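Local coordinates for Lin1840 protein (Listeria innocua serovar 6a, PDB 4ZOC) that probably hydrolyses terminal, non-reducing beta-D-glucosyl residues with release of beta-D-glucose, and takes part in the metabolism of beta-1,2-glucan, at residues 7-10 and 11-14; 286-289 and 290-294; 303-306 and 307-310; 310-313 and 314-318. The protein carries 2 engineered substitutions. All coordinates share one frame; numbering follows the deposited sequence.

Contact 1 of 4, residues 7-10 and 11-14; sequences QELV and SQMT
The C-terminal end of helix 3-12 joins Gln-7, Glu-8 and Leu-9 to Ser-11, Gln-12 and Met-13 through three successive i to i+4 backbone bonds. The bond from Ser-11 N to Gln-7 O, 3.0 Å, is the straightest of the three, with 167° at the hydrogen. The bend grows toward the end, and the bond from Met-13 N to Leu-9 O closes to 133°. Met-13 is where the chain leaves helical geometry. The extended Gln-12 side chain slants across that of Glu-8, its CG only 3.3 Å from Glu-8 O, while Gln-12 OE1 comes to 3.9 Å from Glu-8 CG. CG of Met-13 lies 3.0 Å from Leu-9 O, placed there because it sits beside its own backbone N (chi1 -65°). The Met-13 side chain, bent at chi3, packs on Val-329 of helix 322-338, where Leu-333 receives Leu-9 and Val-10. A water lies 2.7 Å from Val-10 O and 2.9 Å from Met-13 O and can donate to either, though it has more acceptors in reach than protons. Val-10 O, which within 7-14 accepts only a weak backbone bond from Met-13 N, is thus also approached by water where the helix ends, while the apolar side chains remain buried against the neighbouring helix.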
loop_
_atom_site.group_PDB
_atom_site.type_symbol
_atom_site.label_atom_id
_atom_site.label_comp_id
_atom_site.label_asym_id
_atom_site.label_seq_id
_atom_site.Cartn_x
_atom_site.Cartn_y
_atom_site.Cartn_z
ATOM N N GLN A 7 -3.580 3.108 47.618
ATOM C CA GLN A 7 -3.397 4.594 47.552
ATOM C C GLN A 7 -2.384 5.096 48.575
ATOM O O GLN A 7 -1.537 5.955 48.278
ATOM C CB GLN A 7 -4.743 5.316 47.663
ATOM C CG GLN A 7 -4.603 6.765 47.167
ATOM C CD GLN A 7 -4.320 6.845 45.668
ATOM O OE1 GLN A 7 -5.040 6.234 44.880
ATOM N NE2 GLN A 7 -3.266 7.574 45.269
ATOM N N GLU A 8 -2.404 4.505 49.762
ATOM C CA GLU A 8 -1.432 4.887 50.780
ATOM C C GLU A 8 0.012 4.668 50.266
ATOM O O GLU A 8 0.910 5.489 50.474
ATOM C CB GLU A 8 -1.745 4.098 52.050
ATOM C CG GLU A 8 -0.781 4.309 53.194
ATOM C CD GLU A 8 -1.167 3.453 54.395
ATOM O OE1 GLU A 8 -1.724 4.047 55.325
ATOM O OE2 GLU A 8 -0.954 2.198 54.400
ATOM N N LEU A 9 0.244 3.582 49.530
ATOM C CA LEU A 9 1.596 3.359 48.921
ATOM C C LEU A 9 2.042 4.503 48.032
ATOM O O LEU A 9 3.167 4.990 48.146
ATOM C CB LEU A 9 1.637 2.042 48.146
ATOM C CG LEU A 9 1.885 0.770 48.968
ATOM C CD1 LEU A 9 1.662 -0.436 48.066
ATOM C CD2 LEU A 9 3.279 0.733 49.571
ATOM N N VAL A 10 1.149 4.898 47.116
ATOM C CA VAL A 10 1.461 5.974 46.214
ATOM C C VAL A 10 1.851 7.189 47.050
ATOM O O VAL A 10 2.853 7.854 46.755
ATOM C CB VAL A 10 0.251 6.346 45.324
ATOM C CG1 VAL A 10 0.673 7.379 44.292
ATOM C CG2 VAL A 10 -0.295 5.105 44.614
ATOM N N SER A 11 1.041 7.471 48.076
ATOM C CA SER A 11 1.273 8.633 48.966
ATOM C C SER A 11 2.591 8.602 49.642
ATOM O O SER A 11 3.169 9.642 49.784
ATOM C CB SER A 11 0.255 8.765 50.056
ATOM O OG SER A 11 -1.011 8.764 49.484
ATOM N N GLN A 12 3.043 7.425 50.042
ATOM C CA GLN A 12 4.328 7.231 50.750
ATOM C C GLN A 12 5.572 7.162 49.888
ATOM O O GLN A 12 6.697 7.321 50.406
ATOM C CB GLN A 12 4.277 5.960 51.561
ATOM C CG GLN A 12 3.263 5.966 52.668
ATOM C CD GLN A 12 3.234 4.545 53.253
ATOM O OE1 GLN A 12 2.948 3.576 52.549
ATOM N NE2 GLN A 12 3.652 4.409 54.496
ATOM N N MET A 13 5.417 6.873 48.597
ATOM C CA MET A 13 6.573 6.772 47.719
ATOM C C MET A 13 7.234 8.109 47.452
ATOM O O MET A 13 6.587 9.115 47.285
ATOM C CB MET A 13 6.168 6.081 46.379
ATOM C CG MET A 13 5.726 4.616 46.534
ATOM S SD MET A 13 4.887 4.026 45.053
ATOM C CE MET A 13 6.271 3.587 44.038
ATOM N N THR A 14 8.546 8.119 47.400
ATOM C CA THR A 14 9.292 9.250 46.996
ATOM C C THR A 14 9.125 9.452 45.480
ATOM O O THR A 14 8.676 8.548 44.747
ATOM C CB THR A 14 10.811 9.119 47.254
ATOM O OG1 THR A 14 11.387 8.034 46.493
ATOM C CG2 THR A 14 11.114 8.959 48.781
HETATM O O HOH W 1 4.021 10.283 46.638
#

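Contact 2 of 4, residues 286-289 and 290-294; sequences PKEA and AQFSM
Ala-290 closes the first turn of helix 286-295, its N bonded to Pro-286 O at 3.0 Å; its methyl CB rests against the same carbonyl oxygen. One residue on, Gln-291 N reaches Lys-287 O, and CB of Gln-291 lies against the carbonyl oxygens of both Lys-287 and Glu-288. Its amide nitrogen turns onward to Glu-295.

Phe-292 carries most of the side-chain contact. Phe-292 N makes a nearly straight bond to Glu-288 O, 2.8 Å long with 172° at the hydrogen. With CG turned opposite its carbonyl carbon (chi1 -55°), the ring leans back along the helix and presents one face to that same Glu-288 oxygen, which lies 3.1 Å above the Phe-292 ring plane and off-centre, toward the rim. Farther out, the ring and the Glu-288 side chain run side by side in the same direction: Phe-292 CE2 touches Glu-288 CB at 3.7 Å, and the carboxylate is turned 47° from the ring. Glu-288 OE1 is hydrogen-bonded to Arg-284 N, which helps hold the carboxylate beside the ring.

Ser-293 places two donors on one acceptor. Ser-293 N bonds Ala-289 O at 3.0 Å, and Ser-293 OG bonds Ala-289 O at 2.9 Å from the opposite face of the carbonyl plane. The hydroxyl of this buried serine is therefore satisfied within its own helix, and the carbonyl, accepting two hydrogen bonds, is probably further polarised.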
loop_
_atom_site.group_PDB
_atom_site.type_symbol
_atom_site.label_atom_id
_atom_site.label_comp_id
_atom_site.label_asym_id
_atom_site.label_seq_id
_atom_site.Cartn_x
_atom_site.Cartn_y
_atom_site.Cartn_z
ATOM N N PRO A 286 15.917 12.525 24.856
ATOM C CA PRO A 286 15.206 11.727 25.886
ATOM C C PRO A 286 14.255 12.477 26.783
ATOM O O PRO A 286 13.298 11.914 27.287
ATOM C CB PRO A 286 16.345 11.056 26.658
ATOM C CG PRO A 286 17.423 10.971 25.654
ATOM C CD PRO A 286 17.340 12.258 24.865
ATOM N N LYS A 287 14.523 13.756 27.031
ATOM C CA LYS A 287 13.668 14.542 27.904
ATOM C C LYS A 287 12.296 14.782 27.252
ATOM O O LYS A 287 11.275 14.615 27.852
ATOM C CB LYS A 287 14.392 15.883 28.222
ATOM C CG LYS A 287 13.619 16.798 29.147
ATOM C CD LYS A 287 14.451 18.032 29.471
ATOM C CE LYS A 287 13.757 18.827 30.559
ATOM N NZ LYS A 287 14.612 19.993 30.834
ATOM N N GLU A 288 12.303 15.096 25.963
ATOM C CA GLU A 288 11.059 15.219 25.285
ATOM C C GLU A 288 10.307 13.873 25.120
ATOM O O GLU A 288 9.092 13.825 25.238
ATOM C CB GLU A 288 11.295 15.892 23.886
ATOM C CG GLU A 288 11.645 17.396 24.024
ATOM C CD GLU A 288 11.534 18.192 22.745
ATOM O OE1 GLU A 288 11.312 17.623 21.628
ATOM O OE2 GLU A 288 11.753 19.419 22.846
ATOM N N ALA A 289 11.050 12.820 24.787
ATOM C CA ALA A 289 10.487 11.470 24.670
ATOM C C ALA A 289 9.729 11.077 25.941
ATOM O O ALA A 289 8.564 10.642 25.902
ATOM C CB ALA A 289 11.579 10.458 24.381
ATOM N N ALA A 290 10.364 11.333 27.094
ATOM C CA ALA A 290 9.730 11.121 28.404
ATOM C C ALA A 290 8.499 11.977 28.588
ATOM O O ALA A 290 7.431 11.526 28.992
ATOM C CB ALA A 290 10.774 11.419 29.513
ATOM N N GLN A 291 8.628 13.256 28.317
ATOM C CA GLN A 291 7.478 14.129 28.519
ATOM C C GLN A 291 6.288 13.705 27.670
ATOM O O GLN A 291 5.194 13.596 28.145
ATOM C CB GLN A 291 7.842 15.576 28.180
ATOM C CG GLN A 291 6.727 16.556 28.435
ATOM C CD GLN A 291 7.056 17.966 27.949
ATOM O OE1 GLN A 291 8.216 18.383 27.829
ATOM N NE2 GLN A 291 6.013 18.721 27.705
ATOM N N PHE A 292 6.517 13.522 26.370
ATOM C CA PHE A 292 5.387 13.276 25.443
ATOM C C PHE A 292 4.787 11.878 25.693
ATOM O O PHE A 292 3.609 11.707 25.658
ATOM C CB PHE A 292 5.847 13.441 23.982
ATOM C CG PHE A 292 6.486 14.774 23.673
ATOM C CD1 PHE A 292 6.145 15.916 24.399
ATOM C CD2 PHE A 292 7.357 14.896 22.616
ATOM C CE1 PHE A 292 6.736 17.136 24.070
ATOM C CE2 PHE A 292 7.922 16.133 22.270
ATOM C CZ PHE A 292 7.602 17.223 23.017
ATOM N N SER A 293 5.625 10.908 26.060
ATOM C CA SER A 293 5.122 9.573 26.395
ATOM C C SER A 293 4.294 9.583 27.645
ATOM O O SER A 293 3.278 8.971 27.672
ATOM C CB SER A 293 6.261 8.526 26.444
ATOM O OG SER A 293 6.851 8.437 25.141
ATOM N N MET A 294 4.721 10.303 28.687
ATOM C CA MET A 294 3.874 10.355 29.881
ATOM C C MET A 294 2.573 11.158 29.645
ATOM O O MET A 294 1.509 10.796 30.146
ATOM C CB MET A 294 4.623 10.872 31.118
ATOM C CG MET A 294 3.789 10.677 32.369
ATOM S SD MET A 294 4.732 10.263 33.833
ATOM C CE MET A 294 4.776 8.491 33.670
#

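Contact 3 of 4, residues 303-306 and 307-310; sequences MTTC and YIHE
The backbone passes from an extended Thr-304 into helix 306-316 at Thr-305, the N-cap residue, and the first turn closes with His-309 N on Thr-305 O at 3.1 Å and Glu-310 N on Cys-306 O at 2.9 Å. The second of these is the more bent, 135° at the hydrogen against 159°. Since the side chain of Thr-305 makes no capping bond, other acceptors serve the early amides: Glu-301 takes the N-H groups of Cys-306 and Tyr-307, and a water accepts from Ile-308 N at 2.9 Å while donating to Thr-304 O.

Thr-305 CB meets two side chains. CD2 of His-309 approaches it obliquely at 3.5 Å, and CG2 of Ile-308 lies 3.6 Å away. This Ile-308 methyl, held between its own backbone N and carbonyl carbon while CG1 swings away (chi1 -157°), also sits above the centre of the His-309 imidazole, 3.9 Å from its plane. The ring is thus backed by the isoleucine on that face, with Thr-305 CB meeting it at a slant; NE2 is tied to Met-47 O. Glu-310 folds its CB and CG against Cys-306 O, at 3.2 and 3.3 Å. Tyr-307 leaves in another direction, toward helix 286-295, with its OH bonded to Val-298 O.

Strand 301-302, the last in chain order of the parallel barrel of the family 3 N-terminal domain, leads here through a short loop into a helix, as in TIM barrels, with a glutamate of the strand accepting from the first amides of the helix.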
loop_
_atom_site.group_PDB
_atom_site.type_symbol
_atom_site.label_atom_id
_atom_site.label_comp_id
_atom_site.label_asym_id
_atom_site.label_seq_id
_atom_site.Cartn_x
_atom_site.Cartn_y
_atom_site.Cartn_z
ATOM N N MET A 303 12.620 -1.289 28.877
ATOM C CA MET A 303 14.093 -1.426 28.550
ATOM C C MET A 303 14.817 -0.253 27.926
ATOM O O MET A 303 15.880 -0.359 27.366
ATOM C CB MET A 303 14.316 -2.701 27.784
ATOM C CG MET A 303 14.457 -3.895 28.730
ATOM S SD MET A 303 15.918 -3.763 29.840
ATOM C CE MET A 303 17.249 -4.096 28.685
ATOM N N THR A 304 14.261 0.927 28.150
ATOM C CA THR A 304 14.942 2.217 27.885
ATOM C C THR A 304 14.785 3.109 29.121
ATOM O O THR A 304 14.016 2.777 30.039
ATOM C CB THR A 304 14.490 2.892 26.536
ATOM O OG1 THR A 304 13.041 2.969 26.470
ATOM C CG2 THR A 304 15.024 2.095 25.407
ATOM N N THR A 305 15.541 4.212 29.103
ATOM C CA THR A 305 15.857 4.992 30.238
ATOM C C THR A 305 15.371 6.425 30.168
ATOM O O THR A 305 15.802 7.201 30.981
ATOM C CB THR A 305 17.358 4.990 30.492
ATOM O OG1 THR A 305 18.031 5.574 29.385
ATOM C CG2 THR A 305 17.909 3.576 30.663
ATOM N N CYS A 306 14.420 6.789 29.287
ATOM C CA CYS A 306 13.945 8.107 29.255
ATOM C C CYS A 306 13.254 8.504 30.559
ATOM O O CYS A 306 13.576 9.551 31.127
ATOM C CB CYS A 306 12.952 8.354 28.070
ATOM S SG CYS A 306 13.687 7.920 26.493
ATOM N N TYR A 307 12.287 7.703 31.019
ATOM C CA TYR A 307 11.618 8.004 32.274
ATOM C C TYR A 307 12.577 8.110 33.420
ATOM O O TYR A 307 12.608 9.145 34.155
ATOM C CB TYR A 307 10.512 7.006 32.622
ATOM C CG TYR A 307 9.190 7.146 31.806
ATOM C CD1 TYR A 307 8.946 8.227 30.928
ATOM C CD2 TYR A 307 8.203 6.171 31.913
ATOM C CE1 TYR A 307 7.756 8.342 30.265
ATOM C CE2 TYR A 307 6.999 6.294 31.261
ATOM C CZ TYR A 307 6.790 7.368 30.384
ATOM O OH TYR A 307 5.602 7.534 29.766
ATOM N N ILE A 308 13.358 7.046 33.584
ATOM C CA ILE A 308 14.248 6.953 34.748
ATOM C C ILE A 308 15.205 8.162 34.869
ATOM O O ILE A 308 15.383 8.720 35.955
ATOM C CB ILE A 308 14.866 5.545 34.791
ATOM C CG1 ILE A 308 15.310 5.207 36.215
ATOM C CG2 ILE A 308 16.008 5.364 33.830
ATOM C CD1 ILE A 308 14.214 4.616 37.065
ATOM N N HIS A 309 15.777 8.598 33.750
ATOM C CA HIS A 309 16.751 9.685 33.765
ATOM C C HIS A 309 16.142 11.093 33.644
ATOM O O HIS A 309 16.760 12.062 34.117
ATOM C CB HIS A 309 17.840 9.443 32.715
ATOM C CG HIS A 309 18.704 8.257 33.007
ATOM N ND1 HIS A 309 19.069 7.893 34.284
ATOM C CD2 HIS A 309 19.255 7.329 32.183
ATOM C CE1 HIS A 309 19.784 6.776 34.239
ATOM N NE2 HIS A 309 19.921 6.421 32.975
ATOM N N GLU A 310 14.936 11.226 33.115
ATOM C CA GLU A 310 14.356 12.582 32.815
ATOM C C GLU A 310 13.098 13.056 33.578
ATOM O O GLU A 310 12.817 14.298 33.643
ATOM C CB GLU A 310 14.020 12.726 31.308
ATOM C CG GLU A 310 15.174 12.362 30.416
ATOM C CD GLU A 310 16.273 13.388 30.370
ATOM O OE1 GLU A 310 16.135 14.515 30.919
ATOM O OE2 GLU A 310 17.308 13.079 29.723
HETATM O O HOH W 2 12.871 4.625 32.042
#

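Contact 4 of 4, residues 310-313 and 314-318; sequences ELKG and LIEEG
Gly-313 O receives the shortest backbone bond here, from Glu-317 N at 2.9 Å, and the extended Glu-317 side chain passes close by the same oxygen. CG of Glu-317 lies 3.0 Å from Gly-313 O, since a chi1 of -59° directs the chain back along the helix. Its carboxylate is engaged elsewhere: OE1 forms salt bridges with Lys-319 and with Lys-287 of helix 286-295.

On another side of the helix, Lys-312 and Glu-316 cross. CD of Lys-312 comes within 3.4 Å of Glu-316 OE2, yet NZ of Lys-312 remains 4.4 Å from that oxygen, a proximity of opposite charges beyond a salt bridge. Glu-316 N bonds Lys-312 O almost straight, at 173°. The apolar pair is looser, with Leu-311 CD2 4.3 Å from Leu-314 CD1. Leu-314 also packs on helix 286-295, whereas Leu-311 and Ile-315 reach helix 15-21.

Gly-318, with a phi of 75°, turns the chain out of the helix, and Gly-318 N bonds Ile-315 O at 3.1 Å. Positive phi at a glycine with bonds back into the last turn makes this a Schellman motif, the C-terminal stop of helix 306-316 in the barrel domain.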
loop_
_atom_site.group_PDB
_atom_site.type_symbol
_atom_site.label_atom_id
_atom_site.label_comp_id
_atom_site.label_asym_id
_atom_site.label_seq_id
_atom_site.Cartn_x
_atom_site.Cartn_y
_atom_site.Cartn_z
ATOM N N GLU A 310 14.936 11.226 33.115
ATOM C CA GLU A 310 14.356 12.582 32.815
ATOM C C GLU A 310 13.098 13.056 33.578
ATOM O O GLU A 310 12.817 14.298 33.643
ATOM C CB GLU A 310 14.020 12.726 31.308
ATOM C CG GLU A 310 15.174 12.362 30.416
ATOM C CD GLU A 310 16.273 13.388 30.370
ATOM O OE1 GLU A 310 16.135 14.515 30.919
ATOM O OE2 GLU A 310 17.308 13.079 29.723
ATOM N N LEU A 311 12.317 12.133 34.141
ATOM C CA LEU A 311 11.027 12.512 34.782
ATOM C C LEU A 311 11.272 13.425 35.952
ATOM O O LEU A 311 10.499 14.351 36.160
ATOM C CB LEU A 311 10.226 11.302 35.228
ATOM C CG LEU A 311 9.491 10.508 34.133
ATOM C CD1 LEU A 311 8.621 9.465 34.772
ATOM C CD2 LEU A 311 8.596 11.399 33.300
ATOM N N LYS A 312 12.349 13.195 36.704
ATOM C CA LYS A 312 12.529 14.047 37.872
ATOM C C LYS A 312 12.734 15.505 37.447
ATOM O O LYS A 312 12.013 16.354 37.905
ATOM C CB LYS A 312 13.612 13.528 38.821
ATOM C CG LYS A 312 13.667 14.357 40.121
ATOM C CD LYS A 312 15.017 14.988 40.214
ATOM C CE LYS A 312 16.050 13.933 40.557
ATOM N NZ LYS A 312 17.148 14.648 41.234
ATOM N N GLY A 313 13.656 15.787 36.535
ATOM C CA GLY A 313 13.818 17.163 36.011
ATOM C C GLY A 313 12.526 17.803 35.422
ATOM O O GLY A 313 12.244 18.984 35.653
ATOM N N LEU A 314 11.761 17.040 34.614
ATOM C CA LEU A 314 10.520 17.521 34.043
ATOM C C LEU A 314 9.524 17.946 35.096
ATOM O O LEU A 314 8.836 18.964 34.959
ATOM C CB LEU A 314 9.846 16.446 33.169
ATOM C CG LEU A 314 10.566 16.207 31.837
ATOM C CD1 LEU A 314 10.186 14.839 31.225
ATOM C CD2 LEU A 314 10.322 17.287 30.775
ATOM N N ILE A 315 9.406 17.144 36.145
ATOM C CA ILE A 315 8.413 17.430 37.220
ATOM C C ILE A 315 8.885 18.600 38.076
ATOM O O ILE A 315 8.098 19.513 38.337
ATOM C CB ILE A 315 8.145 16.175 38.041
ATOM C CG1 ILE A 315 7.322 15.227 37.209
ATOM C CG2 ILE A 315 7.383 16.435 39.329
ATOM C CD1 ILE A 315 7.320 13.844 37.787
ATOM N N GLU A 316 10.163 18.585 38.466
ATOM C CA GLU A 316 10.764 19.701 39.249
ATOM C C GLU A 316 10.654 21.010 38.476
ATOM O O GLU A 316 10.371 22.050 39.074
ATOM C CB GLU A 316 12.235 19.433 39.573
ATOM C CG GLU A 316 12.353 18.337 40.607
ATOM C CD GLU A 316 13.764 18.075 41.047
ATOM O OE1 GLU A 316 14.707 18.396 40.282
ATOM O OE2 GLU A 316 13.900 17.491 42.155
ATOM N N GLU A 317 10.885 20.980 37.168
ATOM C CA GLU A 317 10.821 22.204 36.370
ATOM C C GLU A 317 9.380 22.649 36.034
ATOM O O GLU A 317 9.218 23.678 35.414
ATOM C CB GLU A 317 11.672 22.106 35.076
ATOM C CG GLU A 317 13.122 21.829 35.291
ATOM C CD GLU A 317 13.790 21.250 34.070
ATOM O OE1 GLU A 317 13.174 21.278 32.970
ATOM O OE2 GLU A 317 14.943 20.769 34.204
ATOM N N GLY A 318 8.337 21.874 36.418
ATOM C CA GLY A 318 6.979 22.207 36.097
ATOM C C GLY A 318 6.586 21.951 34.658
ATOM O O GLY A 318 5.531 22.407 34.241
#

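Overall arrangement
Contacts 2, 3 and 4 form one continuous patch on the barrel domain, while contact 1 stands apart, its nearest atoms about 9 Å from contact 4. Contacts 3 and 4 are successive turns of helix 306-316 and share Glu-310. Helix 286-295 lies against both: Tyr-307 CE1 reaches Ala-290 O at 3.4 Å near the start of helix 306-316, and Leu-314 CD1 lies 3.6 Å from Lys-287 O toward its C-terminal end. Helix 322-338 is a neighbour common to contacts 1, 2 and 4. Contact 3 comes nearest the sugar site: the Thr-305 side chain is about 14 Å from a bound beta-D-glucopyranose, and Met-303 touches Trp-271 of the glucose pocket.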